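Long-range contacts in tRNA threonylcarbamoyladenosine biosynthesis protein TsaE (Haemophilus influenzae, PDB 1HTW), which is required for forming the threonylcarbamoyl group on adenosine 37 of tRNAs that read codons beginning with adenine, and binds ATP and magnesium: residues 33-38 with 110-115; 125-130 with 140-145; 80-85 with 106-111. All blocks are in the same frame, centred on the assembly; numbering follows the deposited sequence.

Contact 1: residues 33-38 with 110-115. With NA (sodium ion), chain F; MG (magnesium ion), chain D.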
loop_
_atom_site.group_PDB
_atom_site.type_symbol
_atom_site.label_atom_id
_atom_site.label_comp_id
_atom_site.label_asym_id
_atom_site.label_seq_id
_atom_site.Cartn_x
_atom_site.Cartn_y
_atom_site.Cartn_z
ATOM N N ALA A 33 -6.710 10.937 2.211
ATOM C CA ALA A 33 -6.442 9.513 1.731
ATOM C C ALA A 33 -4.974 9.212 2.066
ATOM O O ALA A 33 -4.118 10.085 1.863
ATOM C CB ALA A 33 -6.686 9.485 0.263
ATOM N N ILE A 34 -4.721 8.006 2.544
ATOM C CA ILE A 34 -3.303 7.668 2.885
ATOM C C ILE A 34 -2.654 7.029 1.646
ATOM O O ILE A 34 -3.222 6.063 1.140
ATOM C CB ILE A 34 -3.286 6.756 4.078
ATOM C CG1 ILE A 34 -4.051 7.376 5.283
ATOM C CG2 ILE A 34 -1.886 6.349 4.518
ATOM C CD1 ILE A 34 -3.951 6.559 6.550
ATOM N N MET A 35 -1.581 7.608 1.185
ATOM C CA MET A 35 -0.908 7.086 -0.032
ATOM C C MET A 35 0.265 6.205 0.410
ATOM O O MET A 35 1.208 6.636 1.050
ATOM C CB MET A 35 -0.450 8.229 -0.910
ATOM C CG MET A 35 -1.619 9.247 -1.162
ATOM S SD MET A 35 -2.891 8.429 -2.402
ATOM C CE MET A 35 -1.809 8.120 -3.855
ATOM N N VAL A 36 0.189 4.932 -0.021
ATOM C CA VAL A 36 1.265 3.983 0.324
ATOM C C VAL A 36 1.839 3.486 -1.016
ATOM O O VAL A 36 1.123 2.798 -1.740
ATOM C CB VAL A 36 0.708 2.807 1.094
ATOM C CG1 VAL A 36 1.875 1.907 1.610
ATOM C CG2 VAL A 36 0.003 3.287 2.418
ATOM N N TYR A 37 3.134 3.738 -1.233
ATOM C CA TYR A 37 3.763 3.220 -2.456
ATOM C C TYR A 37 4.515 1.946 -2.089
ATOM O O TYR A 37 5.353 1.980 -1.201
ATOM C CB TYR A 37 4.798 4.227 -2.950
ATOM C CG TYR A 37 4.270 5.493 -3.595
ATOM C CD1 TYR A 37 2.933 5.877 -3.544
ATOM C CD2 TYR A 37 5.178 6.323 -4.225
ATOM C CE1 TYR A 37 2.526 7.082 -4.136
ATOM C CE2 TYR A 37 4.786 7.507 -4.822
ATOM C CZ TYR A 37 3.464 7.866 -4.766
ATOM O OH TYR A 37 3.101 9.065 -5.378
ATOM N N LEU A 38 4.153 0.823 -2.751
ATOM C CA LEU A 38 4.747 -0.466 -2.490
ATOM C C LEU A 38 5.784 -0.756 -3.600
ATOM O O LEU A 38 5.456 -0.770 -4.772
ATOM C CB LEU A 38 3.694 -1.596 -2.532
ATOM C CG LEU A 38 2.529 -1.459 -1.547
ATOM C CD1 LEU A 38 1.478 -2.523 -1.815
ATOM C CD2 LEU A 38 3.057 -1.475 -0.134
ATOM N N CYS A 110 -4.807 4.078 -0.069
ATOM C CA CYS A 110 -4.504 3.655 -1.442
ATOM C C CYS A 110 -3.130 2.897 -1.343
ATOM O O CYS A 110 -2.183 3.476 -0.808
ATOM C CB CYS A 110 -4.345 4.820 -2.372
ATOM S SG CYS A 110 -5.951 5.710 -2.688
ATOM N N LEU A 111 -3.134 1.728 -1.948
ATOM C CA LEU A 111 -1.858 0.913 -1.877
ATOM C C LEU A 111 -1.440 0.703 -3.335
ATOM O O LEU A 111 -2.256 0.159 -4.099
ATOM C CB LEU A 111 -2.239 -0.427 -1.246
ATOM C CG LEU A 111 -3.003 -0.360 0.106
ATOM C CD1 LEU A 111 -3.449 -1.762 0.550
ATOM C CD2 LEU A 111 -2.052 0.196 1.219
ATOM N N ILE A 112 -0.282 1.222 -3.680
ATOM C CA ILE A 112 0.081 1.406 -5.062
ATOM C C ILE A 112 1.351 0.642 -5.450
ATOM O O ILE A 112 2.409 0.916 -4.906
ATOM C CB ILE A 112 0.267 2.891 -5.338
ATOM C CG1 ILE A 112 -1.115 3.595 -5.002
ATOM C CG2 ILE A 112 0.651 3.195 -6.772
ATOM C CD1 ILE A 112 -1.088 5.062 -5.327
ATOM N N GLU A 113 1.193 -0.246 -6.416
ATOM C CA GLU A 113 2.351 -0.945 -7.020
ATOM C C GLU A 113 2.682 -0.259 -8.312
ATOM O O GLU A 113 1.827 0.316 -8.999
ATOM C CB GLU A 113 2.028 -2.429 -7.259
ATOM C CG GLU A 113 1.811 -3.215 -5.981
ATOM C CD GLU A 113 1.506 -4.664 -6.129
ATOM O OE1 GLU A 113 2.277 -5.368 -6.858
ATOM O OE2 GLU A 113 0.586 -5.168 -5.464
ATOM N N TRP A 114 3.996 -0.092 -8.610
ATOM C CA TRP A 114 4.430 0.634 -9.780
ATOM C C TRP A 114 4.008 2.082 -9.800
ATOM O O TRP A 114 3.623 2.682 -10.813
ATOM C CB TRP A 114 3.917 -0.073 -11.058
ATOM C CG TRP A 114 4.740 -1.269 -11.408
ATOM C CD1 TRP A 114 4.475 -2.581 -11.118
ATOM C CD2 TRP A 114 5.977 -1.267 -12.135
ATOM N NE1 TRP A 114 5.471 -3.378 -11.606
ATOM C CE2 TRP A 114 6.398 -2.597 -12.239
ATOM C CE3 TRP A 114 6.765 -0.252 -12.687
ATOM C CZ2 TRP A 114 7.584 -2.962 -12.885
ATOM C CZ3 TRP A 114 7.940 -0.619 -13.343
ATOM C CH2 TRP A 114 8.332 -1.962 -13.428
ATOM N N SER A 115 4.214 2.775 -8.655
ATOM C CA SER A 115 3.816 4.172 -8.561
ATOM C C SER A 115 4.599 5.065 -9.503
ATOM O O SER A 115 4.100 6.165 -9.812
ATOM C CB SER A 115 4.051 4.630 -7.105
ATOM O OG SER A 115 5.373 4.292 -6.715
HETATM NA NA NA F . 4.871 1.712 -5.992
HETATM MG MG MG D . 2.114 -7.478 -7.349
HETATM O O HOH W 1 6.129 -1.260 -7.354
HETATM O O HOH W 2 3.633 -7.263 -8.823
HETATM O O HOH W 3 1.723 -9.520 -8.044
HETATM O O HOH W 4 0.585 -6.891 -8.927
#
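In the parallel core of this P-loop NTPase sheet, strand 34-38 lies beside strand 110-113, and both run toward the nucleotide site. Backbone bonds pass back and forth between them, from Cys110 N to Ile34 O (2.8 Å) through to Leu38 N on Ile112 O. On the face carrying Met35, Tyr37 and Ile112, the bent methionine chain brings its CE tightly against Ile112 CD1 (3.5 Å), while its SD rests near Cys110 CB. Ser115 CB sits over the centre of the Tyr37 ring in a CH-pi contact, 3.6 Å from the ring centroid; Tyr37 OH is held by Pro123 O. Val36 and Leu111 lie side by side on the other face, CB to CD2 3.8 Å. Near the C-terminal ends of the strands, a sodium ion is bound by Leu38 O, Ile112 O, Ser115 OG (2.7 Å) and Asn39 OD1. The extended Glu113 binds magnesium through OE1 (2.2 Å) together with Thr47 of the P-loop, while OE2 is hydrogen-bonded to His83 NE2. With one carboxylate oxygen on the metal and the other on a histidine, the group's rotation is fixed; the sodium probably offsets the close approach of Leu38 O and Ile112 O.

Contact 2: residues 125-130 with 140-145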
loop_
_atom_site.group_PDB
_atom_site.type_symbol
_atom_site.label_atom_id
_atom_site.label_comp_id
_atom_site.label_asym_id
_atom_site.label_seq_id
_atom_site.Cartn_x
_atom_site.Cartn_y
_atom_site.Cartn_z
ATOM N N ALA A 125 3.497 10.148 -1.984
ATOM C CA ALA A 125 3.325 9.108 -0.980
ATOM C C ALA A 125 3.463 9.649 0.448
ATOM O O ALA A 125 4.307 10.488 0.691
ATOM C CB ALA A 125 4.392 8.022 -1.137
ATOM N N ASP A 126 2.714 9.023 1.352
ATOM C CA ASP A 126 2.922 9.330 2.772
ATOM C C ASP A 126 4.048 8.409 3.272
ATOM O O ASP A 126 4.822 8.773 4.138
ATOM C CB ASP A 126 1.656 9.094 3.590
ATOM C CG ASP A 126 0.629 10.177 3.282
ATOM O OD1 ASP A 126 0.840 11.348 3.740
ATOM O OD2 ASP A 126 -0.353 9.930 2.555
ATOM N N ILE A 127 4.063 7.197 2.696
ATOM C CA ILE A 127 5.084 6.221 3.180
ATOM C C ILE A 127 5.474 5.331 1.974
ATOM O O ILE A 127 4.632 5.067 1.128
ATOM C CB ILE A 127 4.512 5.393 4.310
ATOM C CG1 ILE A 127 5.536 4.461 4.983
ATOM C CG2 ILE A 127 3.311 4.578 3.859
ATOM C CD1 ILE A 127 5.233 4.318 6.487
ATOM N N LEU A 128 6.765 5.095 1.882
ATOM C CA LEU A 128 7.281 4.144 0.873
ATOM C C LEU A 128 7.521 2.838 1.602
ATOM O O LEU A 128 8.096 2.825 2.682
ATOM C CB LEU A 128 8.635 4.587 0.299
ATOM C CG LEU A 128 8.756 5.992 -0.208
ATOM C CD1 LEU A 128 10.161 6.240 -0.794
ATOM C CD2 LEU A 128 7.707 6.261 -1.281
ATOM N N VAL A 129 7.159 1.710 0.949
ATOM C CA VAL A 129 7.486 0.420 1.573
ATOM C C VAL A 129 8.441 -0.280 0.591
ATOM O O VAL A 129 7.985 -0.670 -0.493
ATOM C CB VAL A 129 6.198 -0.449 1.666
ATOM C CG1 VAL A 129 6.533 -1.792 2.275
ATOM C CG2 VAL A 129 5.170 0.244 2.565
ATOM N N ASN A 130 9.729 -0.378 0.945
ATOM C CA ASN A 130 10.683 -0.937 -0.052
ATOM C C ASN A 130 10.994 -2.352 0.375
ATOM O O ASN A 130 11.493 -2.579 1.491
ATOM C CB ASN A 130 11.974 -0.091 0.019
ATOM C CG ASN A 130 11.789 1.311 -0.515
ATOM O OD1 ASN A 130 10.847 1.586 -1.250
ATOM N ND2 ASN A 130 12.649 2.262 -0.115
ATOM N N ILE A 140 11.872 -5.385 4.878
ATOM C CA ILE A 140 11.147 -4.207 4.377
ATOM C C ILE A 140 11.669 -2.950 5.086
ATOM O O ILE A 140 11.988 -3.035 6.250
ATOM C CB ILE A 140 9.657 -4.378 4.851
ATOM C CG1 ILE A 140 9.075 -5.587 4.115
ATOM C CG2 ILE A 140 8.921 -3.079 4.580
ATOM C CD1 ILE A 140 7.740 -6.028 4.700
ATOM N N GLU A 141 11.831 -1.917 4.284
ATOM C CA GLU A 141 12.192 -0.596 4.864
ATOM C C GLU A 141 10.926 0.252 4.642
ATOM O O GLU A 141 10.487 0.387 3.481
ATOM C CB GLU A 141 13.400 -0.025 4.198
ATOM C CG GLU A 141 13.307 0.659 2.862
ATOM C CD GLU A 141 14.571 0.583 2.024
ATOM O OE1 GLU A 141 15.227 -0.487 2.036
ATOM O OE2 GLU A 141 14.927 1.548 1.315
ATOM N N LEU A 142 10.432 0.819 5.723
ATOM C CA LEU A 142 9.342 1.822 5.558
ATOM C C LEU A 142 10.011 3.197 5.727
ATOM O O LEU A 142 10.763 3.435 6.699
ATOM C CB LEU A 142 8.302 1.647 6.669
ATOM C CG LEU A 142 7.413 0.429 6.703
ATOM C CD1 LEU A 142 6.260 0.639 7.718
ATOM C CD2 LEU A 142 6.810 0.149 5.349
ATOM N N ILE A 143 9.720 4.085 4.827
ATOM C CA ILE A 143 10.276 5.406 4.772
ATOM C C ILE A 143 9.106 6.431 4.752
ATOM O O ILE A 143 8.334 6.472 3.827
ATOM C CB ILE A 143 11.189 5.592 3.565
ATOM C CG1 ILE A 143 12.332 4.542 3.590
ATOM C CG2 ILE A 143 11.846 6.985 3.621
ATOM C CD1 ILE A 143 13.189 4.644 2.337
ATOM N N ALA A 144 9.176 7.314 5.762
ATOM C CA ALA A 144 8.111 8.342 5.832
ATOM C C ALA A 144 8.441 9.450 4.847
ATOM O O ALA A 144 9.635 9.815 4.732
ATOM C CB ALA A 144 8.083 8.929 7.247
ATOM N N GLN A 145 7.426 9.967 4.153
ATOM C CA GLN A 145 7.641 11.058 3.228
ATOM C C GLN A 145 6.914 12.340 3.701
ATOM O O GLN A 145 7.289 13.420 3.268
ATOM C CB GLN A 145 7.072 10.729 1.837
ATOM C CG GLN A 145 7.981 11.114 0.695
ATOM C CD GLN A 145 9.034 10.055 0.416
ATOM O OE1 GLN A 145 9.363 9.826 -0.746
ATOM N NE2 GLN A 145 9.490 9.393 1.467
HETATM O O HOH W 5 14.287 -2.613 1.296
#
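Asn130 and Glu141 face each other as a hydrogen-bonded pair in a beta hairpin whose first strand, 127-134, runs parallel to 34-39 and whose second, 137-144, turns back antiparallel. Glu141 shows how a side chain can fold back over its neighbour strand. Its CB stands 4.2 Å from Asn130 O; CG then takes the position between backbone N and carbonyl carbon (chi1 79°), which swings the chain across to Asn130. There Glu141 CG comes unusually close to Asn130 CB, 3.2 Å, a strained or doubtful approach. The carboxylate carbon lies over the same asparagine, near both CB and ND2. At the tip, OE2 accepts a nearly straight bond from Asn130 ND2 (2.8 Å), while a water that donates to Asn130 O lies doubtfully close to OE1. The donor keeps to its own amide plane but meets OE2 from above the carboxylate plane, the two flat groups being turned 68° apart. Asn130 OD1 is engaged by Asn39, which ties the pair to the strand that leads into the P-loop.

The same face continues with Ile143, whose CD1 touches Asn130 ND2, and with Leu128, crossed by the amide end of Gln145. On the reverse face Val129 lies alongside Leu142 and Ile140, pointing the same way. Its CG2 is modelled tighter than usual against Leu142 CD2, and its CG1 meets Ile140 CG2 at 3.6 Å. Helix 11-28 packs against this layer through Phe17 and Phe21, while Ile127 and Ala144 rest on helix 147-155. At the far end of the pairing Gln145 N bonds to Asp126 O, and Gln145 CB comes within 3.0 Å of Ala125 O, a buried carbonyl oxygen with no hydrogen-bond partner in the model.

Contact 3: residues 80-85 with 106-111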
loop_
_atom_site.group_PDB
_atom_site.type_symbol
_atom_site.label_atom_id
_atom_site.label_comp_id
_atom_site.label_asym_id
_atom_site.label_seq_id
_atom_site.Cartn_x
_atom_site.Cartn_y
_atom_site.Cartn_z
ATOM N N MET A 80 -12.948 2.470 2.683
ATOM C CA MET A 80 -12.680 2.250 1.249
ATOM C C MET A 80 -11.154 2.155 1.046
ATOM O O MET A 80 -10.412 3.059 1.396
ATOM C CB MET A 80 -13.247 3.390 0.423
ATOM C CG MET A 80 -14.756 3.631 0.625
ATOM S SD MET A 80 -15.802 2.002 0.438
ATOM C CE MET A 80 -15.362 1.613 -1.341
ATOM N N ILE A 81 -10.706 1.065 0.425
ATOM C CA ILE A 81 -9.271 0.830 0.236
ATOM C C ILE A 81 -9.060 0.503 -1.242
ATOM O O ILE A 81 -9.815 -0.327 -1.743
ATOM C CB ILE A 81 -8.751 -0.264 1.149
ATOM C CG1 ILE A 81 -8.980 0.204 2.626
ATOM C CG2 ILE A 81 -7.224 -0.445 0.941
ATOM C CD1 ILE A 81 -8.928 -0.860 3.637
ATOM N N TYR A 82 -8.118 1.169 -1.840
ATOM C CA TYR A 82 -7.889 1.018 -3.278
ATOM C C TYR A 82 -6.492 0.414 -3.542
ATOM O O TYR A 82 -5.546 0.869 -2.958
ATOM C CB TYR A 82 -7.985 2.357 -3.997
ATOM C CG TYR A 82 -9.408 2.884 -3.873
ATOM C CD1 TYR A 82 -10.416 2.464 -4.685
ATOM C CD2 TYR A 82 -9.680 3.765 -2.812
ATOM C CE1 TYR A 82 -11.718 2.945 -4.516
ATOM C CE2 TYR A 82 -11.001 4.181 -2.604
ATOM C CZ TYR A 82 -11.982 3.776 -3.453
ATOM O OH TYR A 82 -13.271 4.300 -3.285
ATOM N N HIS A 83 -6.524 -0.712 -4.250
ATOM C CA HIS A 83 -5.225 -1.385 -4.571
ATOM C C HIS A 83 -4.971 -1.072 -6.034
ATOM O O HIS A 83 -5.784 -1.310 -6.941
ATOM C CB HIS A 83 -5.417 -2.901 -4.360
ATOM C CG HIS A 83 -4.167 -3.688 -4.717
ATOM N ND1 HIS A 83 -4.245 -5.010 -5.053
ATOM C CD2 HIS A 83 -2.875 -3.314 -4.737
ATOM C CE1 HIS A 83 -3.009 -5.460 -5.312
ATOM N NE2 HIS A 83 -2.145 -4.469 -5.090
ATOM N N PHE A 84 -3.802 -0.463 -6.280
ATOM C CA PHE A 84 -3.418 -0.121 -7.664
ATOM C C PHE A 84 -2.201 -0.925 -8.102
ATOM O O PHE A 84 -1.316 -1.142 -7.286
ATOM C CB PHE A 84 -3.006 1.359 -7.719
ATOM C CG PHE A 84 -4.150 2.331 -7.557
ATOM C CD1 PHE A 84 -4.545 2.679 -6.264
ATOM C CD2 PHE A 84 -4.655 3.015 -8.650
ATOM C CE1 PHE A 84 -5.557 3.617 -6.083
ATOM C CE2 PHE A 84 -5.691 3.928 -8.460
ATOM C CZ PHE A 84 -6.122 4.204 -7.194
ATOM N N ASP A 85 -2.257 -1.449 -9.334
ATOM C CA ASP A 85 -1.031 -1.984 -9.966
ATOM C C ASP A 85 -0.935 -1.238 -11.306
ATOM O O ASP A 85 -1.786 -1.486 -12.176
ATOM C CB ASP A 85 -1.067 -3.478 -10.250
ATOM C CG ASP A 85 0.341 -3.859 -10.845
ATOM O OD1 ASP A 85 0.979 -2.939 -11.368
ATOM O OD2 ASP A 85 0.743 -5.000 -10.674
ATOM N N THR A 106 -11.022 11.340 -0.664
ATOM C CA THR A 106 -11.870 10.866 0.431
ATOM C C THR A 106 -10.998 10.184 1.461
ATOM O O THR A 106 -9.753 10.189 1.237
ATOM C CB THR A 106 -12.986 9.988 -0.132
ATOM O OG1 THR A 106 -14.003 9.715 0.820
ATOM C CG2 THR A 106 -12.350 8.663 -0.598
ATOM N N ASP A 107 -11.489 9.726 2.568
ATOM C CA ASP A 107 -10.792 9.144 3.685
ATOM C C ASP A 107 -10.549 7.612 3.392
ATOM O O ASP A 107 -11.044 6.765 4.111
ATOM C CB ASP A 107 -11.585 9.281 4.971
ATOM C CG ASP A 107 -13.022 8.821 4.887
ATOM O OD1 ASP A 107 -13.613 8.962 3.786
ATOM O OD2 ASP A 107 -13.566 8.378 5.910
ATOM N N SER A 108 -9.825 7.503 2.302
ATOM C CA SER A 108 -9.488 6.117 1.849
ATOM C C SER A 108 -8.039 5.795 2.197
ATOM O O SER A 108 -7.290 6.561 2.769
ATOM C CB SER A 108 -9.649 6.124 0.332
ATOM O OG SER A 108 -8.683 6.902 -0.331
ATOM N N ILE A 109 -7.691 4.542 1.822
ATOM C CA ILE A 109 -6.246 4.138 1.931
ATOM C C ILE A 109 -5.930 3.650 0.485
ATOM O O ILE A 109 -6.745 2.893 -0.030
ATOM C CB ILE A 109 -6.103 2.962 2.890
ATOM C CG1 ILE A 109 -6.235 3.496 4.351
ATOM C CG2 ILE A 109 -4.670 2.398 2.752
ATOM C CD1 ILE A 109 -6.495 2.513 5.394
ATOM N N CYS A 110 -4.807 4.078 -0.069
ATOM C CA CYS A 110 -4.504 3.655 -1.442
ATOM C C CYS A 110 -3.130 2.897 -1.343
ATOM O O CYS A 110 -2.183 3.476 -0.808
ATOM C CB CYS A 110 -4.345 4.820 -2.372
ATOM S SG CYS A 110 -5.951 5.710 -2.688
ATOM N N LEU A 111 -3.134 1.728 -1.948
ATOM C CA LEU A 111 -1.858 0.913 -1.877
ATOM C C LEU A 111 -1.440 0.703 -3.335
ATOM O O LEU A 111 -2.256 0.159 -4.099
ATOM C CB LEU A 111 -2.239 -0.427 -1.246
ATOM C CG LEU A 111 -3.003 -0.360 0.106
ATOM C CD1 LEU A 111 -3.449 -1.762 0.550
ATOM C CD2 LEU A 111 -2.052 0.196 1.219
HETATM O O HOH W 6 -13.314 5.287 3.571
#
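Tyr82, Phe84 and Cys110 meet on one face of the parallel pair formed by strands 80-85 and 109-111, neighbours in the sheet of the P-loop NTPase fold and joined by a crossover that includes helices 94-97 and 100-104. The Cys110 sulfur is near both aromatic residues, approaching each ring obliquely: SG is 5.4 Å from the centroid of Tyr82 and 5.3 Å from that of Phe84, with Phe84 CE1 its close neighbour. Ser108 turns its CB to the edge of the tyrosine, in the ring plane, 3.8 Å from CE2. Tyr103 stacks on the Tyr82 ring, and Phe104 adds to the cover over Cys110. On the other face Ile81 lies alongside Ile109, both pointing the same way, whereas its CG2 meets Leu111 CD1 at a slant (4.0 Å). Both Ile81 and Leu111 pack on helix 46-56, which begins at the end of the P-loop. His83 is set differently: CG stands anti to the backbone N (chi1 178°), which places the imidazole in the second shell of the magnesium, beside Glu113. Its CD2 is directed at the neighbouring strand, where Leu111 O lies in the ring plane, 3.6 Å from CD2.

All three contacts belong to one mixed sheet. Strand 109-113 is shared by contacts 1 and 3, whose centres are 7 Å apart. Contacts 1 and 2, with centres 10 Å apart, touch through backbone bonds between the neighbouring strands 34-39 and 127-134. Contacts 2 and 3 do not touch; they lie on opposite sides of the chain's centre, about 16 Å apart between centres. Along the chain, contacts 1 and 3 close on the same strand before the hairpin of contact 2 begins. The central strands end at the metal sites and supply several ligands, with Thr47 from the helix after 34-39; 80-85 adds a second-shell histidine from one side, and the hairpin widens the sheet on the other.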